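Local structure of dipeptide Epimerase (Enterococcus faecalis V583, 3JVA) at residues K4-R9 with Q71-L76; A10-L15 with S28-I33; G51-G56 with C292-T297. The protein is a magnesium-binding member of the mandelate racemase/muconate lactonizing enzyme family, built from an enolase-type N-terminal domain and a TIM-barrel domain. One frame throughout, in Å; residues are numbered along the deposited sequence.

Contact 1 (K4-R9 with Q71-L76); sequences KQVHVR and QAIIGL
Lys4 and Gln5, near the start of the long strand 3-21, pass beside Gln71 near the end of helix 59-73 and Ile74 in the turn that follows, and the chains come closest at Lys4 and Ile74, whose CA atoms are 5.6 Å apart. Ile73 to Leu76 make a type II turn, closed by a bond from Leu76 N to Ile73 O and with Gly75 as its third residue. The polar link joins two side-chain amides. Gln71 NE2 donates to Gln5 OE1 at 3.0 Å, with 152° at the hydrogen; the acceptor lies close to the amide plane of Gln71, and the two amide planes are only 29° apart. Gln5 gets there by a detour: its CB points away from the helix end, CG stands anti to the backbone N (chi1 -173°), and the bend at chi2 folds the amide back over its own strand. The bend is secured by the strand itself, because Val6 N also donates to Gln5 OE1 at 2.9 Å, in the carbonyl plane and on a lone pair. Two N-H groups therefore grip one oxygen and fix the turn of the Gln5 amide. Ile74 crosses the Gln5 side chain at a slant, bringing CD1 to 3.8 Å from Gln5 OE1 and CG2 to 3.6 Å from the backbone O of Lys4. Deeper in, the CB of Val6 points toward the 71-76 segment, and the side chain meets Ile73 at about a right angle, Val6 CG2 to Ile73 CD1 being 4.0 Å. Behind this apolar pair stands helix 96-114, whose Ile102 touches both Val6 and Ile73. On the sheet side Lys4 and Gln5 both face Glu37 of strand 29-38 in a classic beta bulge, while Ala72 and Leu76 pack on helix 81-91.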
# COMPACT_ATOMS: atom_id res chain seq x y z
N LYS B 4 9.28 52.46 -2.29
CA LYS B 4 9.61 53.51 -3.25
C LYS B 4 10.68 53.03 -4.22
O LYS B 4 10.59 53.24 -5.43
CB LYS B 4 10.11 54.76 -2.53
CG LYS B 4 10.54 55.87 -3.48
CD LYS B 4 11.03 57.10 -2.74
CE LYS B 4 11.43 58.19 -3.73
NZ LYS B 4 11.87 59.44 -3.03
N GLN B 5 11.70 52.38 -3.69
CA GLN B 5 12.79 51.90 -4.53
C GLN B 5 13.50 50.74 -3.85
O GLN B 5 13.46 50.59 -2.63
CB GLN B 5 13.77 53.04 -4.80
CG GLN B 5 14.88 52.71 -5.80
CD GLN B 5 14.34 52.23 -7.13
OE1 GLN B 5 14.09 51.04 -7.32
NE2 GLN B 5 14.14 53.16 -8.06
N VAL B 6 14.15 49.92 -4.67
CA VAL B 6 14.90 48.77 -4.19
C VAL B 6 16.33 48.93 -4.70
O VAL B 6 16.56 48.96 -5.91
CB VAL B 6 14.31 47.45 -4.74
CG1 VAL B 6 15.17 46.27 -4.31
CG2 VAL B 6 12.87 47.28 -4.24
N HIS B 7 17.28 49.03 -3.78
CA HIS B 7 18.69 49.20 -4.14
C HIS B 7 19.46 47.92 -3.82
O HIS B 7 19.22 47.30 -2.79
CB HIS B 7 19.29 50.35 -3.33
CG HIS B 7 18.47 51.60 -3.36
ND1 HIS B 7 17.79 52.07 -2.26
CD2 HIS B 7 18.21 52.47 -4.36
CE1 HIS B 7 17.14 53.18 -2.58
NE2 HIS B 7 17.38 53.44 -3.85
N VAL B 8 20.36 47.51 -4.72
CA VAL B 8 21.15 46.31 -4.47
C VAL B 8 22.63 46.56 -4.73
O VAL B 8 22.99 47.31 -5.64
CB VAL B 8 20.69 45.11 -5.33
CG1 VAL B 8 20.99 45.36 -6.80
CG2 VAL B 8 21.39 43.83 -4.85
N ARG B 9 23.48 45.95 -3.91
CA ARG B 9 24.91 46.09 -4.06
C ARG B 9 25.58 44.74 -3.82
O ARG B 9 24.98 43.83 -3.27
CB ARG B 9 25.46 47.11 -3.04
CG ARG B 9 25.51 46.63 -1.58
CD ARG B 9 26.11 47.72 -0.70
NE ARG B 9 26.31 47.38 0.72
CZ ARG B 9 27.34 46.69 1.20
NH1 ARG B 9 28.29 46.24 0.38
NH2 ARG B 9 27.47 46.50 2.51
N GLN B 71 12.10 46.08 -9.22
CA GLN B 71 11.28 46.95 -10.05
C GLN B 71 9.83 46.49 -10.11
O GLN B 71 8.93 47.29 -10.36
CB GLN B 71 11.87 47.03 -11.46
CG GLN B 71 13.23 47.72 -11.48
CD GLN B 71 13.20 49.06 -10.75
OE1 GLN B 71 12.55 50.00 -11.19
NE2 GLN B 71 13.91 49.13 -9.63
N ALA B 72 9.60 45.20 -9.86
CA ALA B 72 8.25 44.66 -9.90
C ALA B 72 7.48 44.88 -8.61
O ALA B 72 6.25 44.82 -8.61
CB ALA B 72 8.30 43.17 -10.22
N ILE B 73 8.18 45.14 -7.51
CA ILE B 73 7.48 45.35 -6.24
C ILE B 73 7.34 46.82 -5.83
O ILE B 73 6.77 47.11 -4.78
CB ILE B 73 8.13 44.56 -5.08
CG1 ILE B 73 9.56 45.05 -4.82
CG2 ILE B 73 8.13 43.07 -5.40
CD1 ILE B 73 10.24 44.33 -3.65
N ILE B 74 7.83 47.74 -6.65
CA ILE B 74 7.69 49.16 -6.30
C ILE B 74 6.19 49.45 -6.18
O ILE B 74 5.39 49.00 -7.00
CB ILE B 74 8.31 50.08 -7.38
CG1 ILE B 74 9.83 49.90 -7.40
CG2 ILE B 74 7.95 51.54 -7.09
CD1 ILE B 74 10.53 50.69 -8.47
N GLY B 75 5.81 50.17 -5.13
CA GLY B 75 4.41 50.49 -4.95
C GLY B 75 3.65 49.53 -4.04
O GLY B 75 2.53 49.83 -3.62
N LEU B 76 4.25 48.38 -3.74
CA LEU B 76 3.61 47.40 -2.86
C LEU B 76 3.92 47.71 -1.40
O LEU B 76 4.89 48.41 -1.10
CB LEU B 76 4.10 45.98 -3.18
CG LEU B 76 3.83 45.45 -4.59
CD1 LEU B 76 4.38 44.04 -4.72
CD2 LEU B 76 2.34 45.46 -4.87

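Contact 2 (A10-L15 with S28-I33); sequences ASKIKL and SADSAI
With chi1 at 176°, Ser11 OG swings to the side of its own carbonyl carbon, while Ser31 OG (chi1 58°) sits between backbone N and carbonyl carbon; both reach one bridging water on the same face of an antiparallel beta ribbon. The ribbon is the central strand pair, 3-21 with 29-38, of the sheet in the enolase-type N-terminal domain. Ser11 with Ser31 and Ile13 with Ala29 are its hydrogen-bonded pairs; the straightest of the four backbone bonds is Ala29 N to Ile13 O, 2.8 Å. Beside the serines, Ile33 CD1 packs on Ser11 CB at 3.6 Å, and further along Leu15 CD2 rests on Ala29 CB at 4.0 Å. The other face carries Lys12, Ser28 and Asp30. Here Ser28 OG donates to Asp30 OD1 (2.7 Å), and the same oxygen lies 3.3 Å from Lys12 CB. The ammonium group does not join in: Lys12 NZ stays 5.4 Å from Asp30 OD2, so any attraction acts at a distance. Ser31 OG has a further hydrogen bond to Glu47 OE2 on the next strand. The water itself donates to Ala29 O and to Ser31 OG, each at 2.8 Å.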
# COMPACT_ATOMS: atom_id res chain seq x y z
N ALA B 10 26.81 44.61 -4.28
CA ALA B 10 27.55 43.39 -4.06
C ALA B 10 28.26 43.64 -2.74
O ALA B 10 28.49 44.79 -2.36
CB ALA B 10 28.56 43.16 -5.18
N SER B 11 28.58 42.57 -2.02
CA SER B 11 29.28 42.69 -0.75
C SER B 11 30.35 41.62 -0.78
O SER B 11 30.06 40.47 -1.10
CB SER B 11 28.32 42.43 0.42
OG SER B 11 28.99 42.44 1.67
N LYS B 12 31.58 42.01 -0.46
CA LYS B 12 32.69 41.06 -0.45
C LYS B 12 33.44 41.23 0.87
O LYS B 12 34.02 42.27 1.14
CB LYS B 12 33.62 41.32 -1.62
CG LYS B 12 32.94 41.25 -2.98
CD LYS B 12 33.94 41.41 -4.11
CE LYS B 12 33.26 41.34 -5.47
NZ LYS B 12 34.23 41.52 -6.58
N ILE B 13 33.41 40.18 1.69
CA ILE B 13 34.06 40.21 2.99
C ILE B 13 35.03 39.05 3.09
O ILE B 13 34.65 37.90 2.94
CB ILE B 13 33.00 40.10 4.12
CG1 ILE B 13 32.02 41.28 4.06
CG2 ILE B 13 33.69 40.08 5.48
CD1 ILE B 13 32.61 42.62 4.49
N LYS B 14 36.30 39.36 3.35
CA LYS B 14 37.31 38.33 3.47
C LYS B 14 37.01 37.40 4.64
O LYS B 14 36.52 37.84 5.68
CB LYS B 14 38.69 38.96 3.65
CG LYS B 14 39.83 37.97 3.54
CD LYS B 14 41.19 38.65 3.64
CE LYS B 14 42.30 37.68 3.30
NZ LYS B 14 42.10 37.12 1.94
N LEU B 15 37.29 36.11 4.45
CA LEU B 15 37.06 35.11 5.49
C LEU B 15 38.35 34.89 6.29
O LEU B 15 39.44 34.92 5.73
CB LEU B 15 36.65 33.77 4.86
CG LEU B 15 35.36 33.69 4.04
CD1 LEU B 15 35.27 32.30 3.40
CD2 LEU B 15 34.15 33.94 4.93
N SER B 28 36.47 34.37 0.41
CA SER B 28 35.71 35.59 0.64
C SER B 28 34.22 35.28 0.57
O SER B 28 33.80 34.41 -0.19
CB SER B 28 36.07 36.63 -0.43
OG SER B 28 35.39 37.86 -0.21
N ALA B 29 33.44 35.97 1.39
CA ALA B 29 31.99 35.80 1.40
C ALA B 29 31.45 36.89 0.50
O ALA B 29 31.37 38.05 0.90
CB ALA B 29 31.45 35.94 2.80
N ASP B 30 31.09 36.53 -0.73
CA ASP B 30 30.57 37.50 -1.68
C ASP B 30 29.07 37.31 -1.85
O ASP B 30 28.61 36.32 -2.41
CB ASP B 30 31.31 37.34 -3.01
CG ASP B 30 32.82 37.48 -2.87
OD1 ASP B 30 33.27 38.05 -1.85
OD2 ASP B 30 33.56 37.02 -3.76
N SER B 31 28.30 38.28 -1.36
CA SER B 31 26.85 38.21 -1.42
C SER B 31 26.20 39.48 -1.95
O SER B 31 26.87 40.48 -2.24
CB SER B 31 26.29 37.93 -0.03
OG SER B 31 26.70 38.95 0.88
N ALA B 32 24.89 39.43 -2.07
CA ALA B 32 24.12 40.57 -2.54
C ALA B 32 23.43 41.17 -1.32
O ALA B 32 22.87 40.44 -0.51
CB ALA B 32 23.08 40.11 -3.57
N ILE B 33 23.52 42.49 -1.17
CA ILE B 33 22.86 43.16 -0.06
C ILE B 33 21.84 44.12 -0.65
O ILE B 33 22.16 44.92 -1.53
CB ILE B 33 23.86 43.92 0.84
CG1 ILE B 33 24.70 42.91 1.63
CG2 ILE B 33 23.11 44.83 1.81
CD1 ILE B 33 25.69 43.53 2.60
O HOH W 1 29.23 39.67 1.85

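Contact 3 (G51-G56 with C292-T297); sequences GIFITG and CMAEET
Met293 does most of the touching, and it does so with its terminal methyl. The side chain is bent at chi2 and chi3 (-60° and -72°), which curls CE out of the 292-297 loop and into the crook of the 51-56 loop. There CE sits 3.9 Å from Gly51 CA; with no side chain on Gly51, the methyl can come straight onto the backbone. Ile54 closes in next to it, CD1 lying 4.1 Å from Met293 CE as the two side chains slide past each other in opposite directions. Gly51 also organises its own loop, since its O accepts from the backbone N atoms of Ile54, Thr55 and Gly56, the Thr55 N bond being 2.7 Å long. Phe53 adds a separate apolar touch: Ala294 CB approaches near the ring plane, at the edge, 4.4 Å from Phe53 CZ. Further round, Phe53 packs on Phe19 and Ile26, and on Lys90 of a second subunit. The opposing loop is shaped by a type I turn from Met293 to Glu296, and Glu296 OE2 folds back to accept from Met293 N at 2.6 Å. A water completes the seam, accepting from Ile52 N at 2.9 Å and donating to Glu295 OE2 at 3.2 Å. The side chain of Ile54 comes within about 7 Å of the magnesium ion held by Asp189, Glu215 and Asp240, and a bound glycerol lies closer still. A loop of the N-terminal domain laid against the loop that follows barrel strand 287-290 is the interdomain arrangement of the enolase superfamily, in which the capping domain closes over the C-terminal end of the barrel.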
# COMPACT_ATOMS: atom_id res chain seq x y z
N GLY B 51 25.40 30.13 -3.29
CA GLY B 51 26.03 28.89 -2.88
C GLY B 51 25.88 27.98 -4.08
O GLY B 51 25.03 27.09 -4.09
N ILE B 52 26.72 28.20 -5.08
CA ILE B 52 26.65 27.43 -6.32
C ILE B 52 26.70 25.92 -6.12
O ILE B 52 25.95 25.18 -6.76
CB ILE B 52 27.75 27.89 -7.31
CG1 ILE B 52 27.50 27.28 -8.69
CG2 ILE B 52 29.12 27.50 -6.78
CD1 ILE B 52 28.38 27.87 -9.78
N PHE B 53 27.56 25.46 -5.22
CA PHE B 53 27.70 24.03 -4.96
C PHE B 53 26.54 23.41 -4.17
O PHE B 53 26.44 22.19 -4.08
CB PHE B 53 29.02 23.77 -4.23
CG PHE B 53 29.21 24.62 -3.01
CD1 PHE B 53 28.68 24.24 -1.78
CD2 PHE B 53 29.89 25.84 -3.09
CE1 PHE B 53 28.82 25.05 -0.66
CE2 PHE B 53 30.03 26.66 -1.97
CZ PHE B 53 29.49 26.26 -0.75
N ILE B 54 25.67 24.24 -3.61
CA ILE B 54 24.52 23.75 -2.84
C ILE B 54 23.19 24.03 -3.51
O ILE B 54 22.37 23.13 -3.68
CB ILE B 54 24.46 24.38 -1.42
CG1 ILE B 54 25.65 23.89 -0.58
CG2 ILE B 54 23.15 23.99 -0.73
CD1 ILE B 54 25.69 24.48 0.81
N THR B 55 22.97 25.28 -3.89
CA THR B 55 21.71 25.68 -4.53
C THR B 55 21.86 26.04 -6.00
O THR B 55 20.86 26.18 -6.70
CB THR B 55 21.10 26.90 -3.82
OG1 THR B 55 22.02 28.00 -3.92
CG2 THR B 55 20.83 26.60 -2.36
N GLY B 56 23.10 26.19 -6.46
CA GLY B 56 23.34 26.58 -7.83
C GLY B 56 23.27 28.09 -7.98
O GLY B 56 23.59 28.64 -9.03
N CYS B 292 23.22 28.22 7.91
CA CYS B 292 23.62 29.34 7.07
C CYS B 292 24.52 28.90 5.94
O CYS B 292 25.04 27.77 5.94
CB CYS B 292 24.34 30.41 7.91
SG CYS B 292 25.85 29.82 8.73
N MET B 293 24.71 29.79 4.97
CA MET B 293 25.56 29.52 3.81
C MET B 293 26.98 29.99 4.12
O MET B 293 27.19 30.82 5.00
CB MET B 293 25.06 30.28 2.58
CG MET B 293 23.59 30.11 2.28
SD MET B 293 23.15 28.40 1.95
CE MET B 293 23.91 28.17 0.36
N ALA B 294 27.94 29.45 3.38
CA ALA B 294 29.34 29.82 3.54
C ALA B 294 29.51 31.27 3.09
O ALA B 294 30.41 31.97 3.56
CB ALA B 294 30.23 28.90 2.70
N GLU B 295 28.64 31.71 2.19
CA GLU B 295 28.75 33.07 1.67
C GLU B 295 27.69 34.09 2.10
O GLU B 295 27.35 34.98 1.33
CB GLU B 295 28.85 33.03 0.14
CG GLU B 295 30.07 32.24 -0.34
CD GLU B 295 30.64 32.74 -1.65
OE1 GLU B 295 31.19 33.87 -1.67
OE2 GLU B 295 30.56 32.01 -2.66
N GLU B 296 27.16 33.95 3.31
CA GLU B 296 26.23 34.96 3.78
C GLU B 296 26.88 35.64 4.98
O GLU B 296 27.88 35.14 5.51
CB GLU B 296 24.84 34.40 4.14
CG GLU B 296 24.75 33.39 5.25
CD GLU B 296 23.31 32.95 5.43
OE1 GLU B 296 22.48 33.79 5.84
OE2 GLU B 296 23.01 31.77 5.15
N THR B 297 26.33 36.76 5.41
CA THR B 297 26.94 37.50 6.49
C THR B 297 25.97 38.02 7.54
O THR B 297 24.96 37.38 7.83
CB THR B 297 27.77 38.66 5.90
OG1 THR B 297 26.92 39.53 5.13
CG2 THR B 297 28.85 38.11 4.96
O HOH W 2 28.61 30.32 -4.50

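Contacts 1 and 2 both use strand 3-21 within the N-terminal domain, and they meet where Arg9 O probably bonds to Ile33 N. The centre of contact 1 lies about 25 Å from the centre of the chain, farthest out; it mixes an amide link with a small apolar patch between strand and helix end. Contact 2 relies mainly on backbone pairing, with serines and a water on one face. Contact 3, nearest the centre, joins two domains by methyl and ring packing plus a water. All three are partly buried, but contact 3 alone has no exposed residue among those that touch. It meets contact 2 where Glu295 OE1 accepts from Asp30 N, linking barrel loop to inner strand.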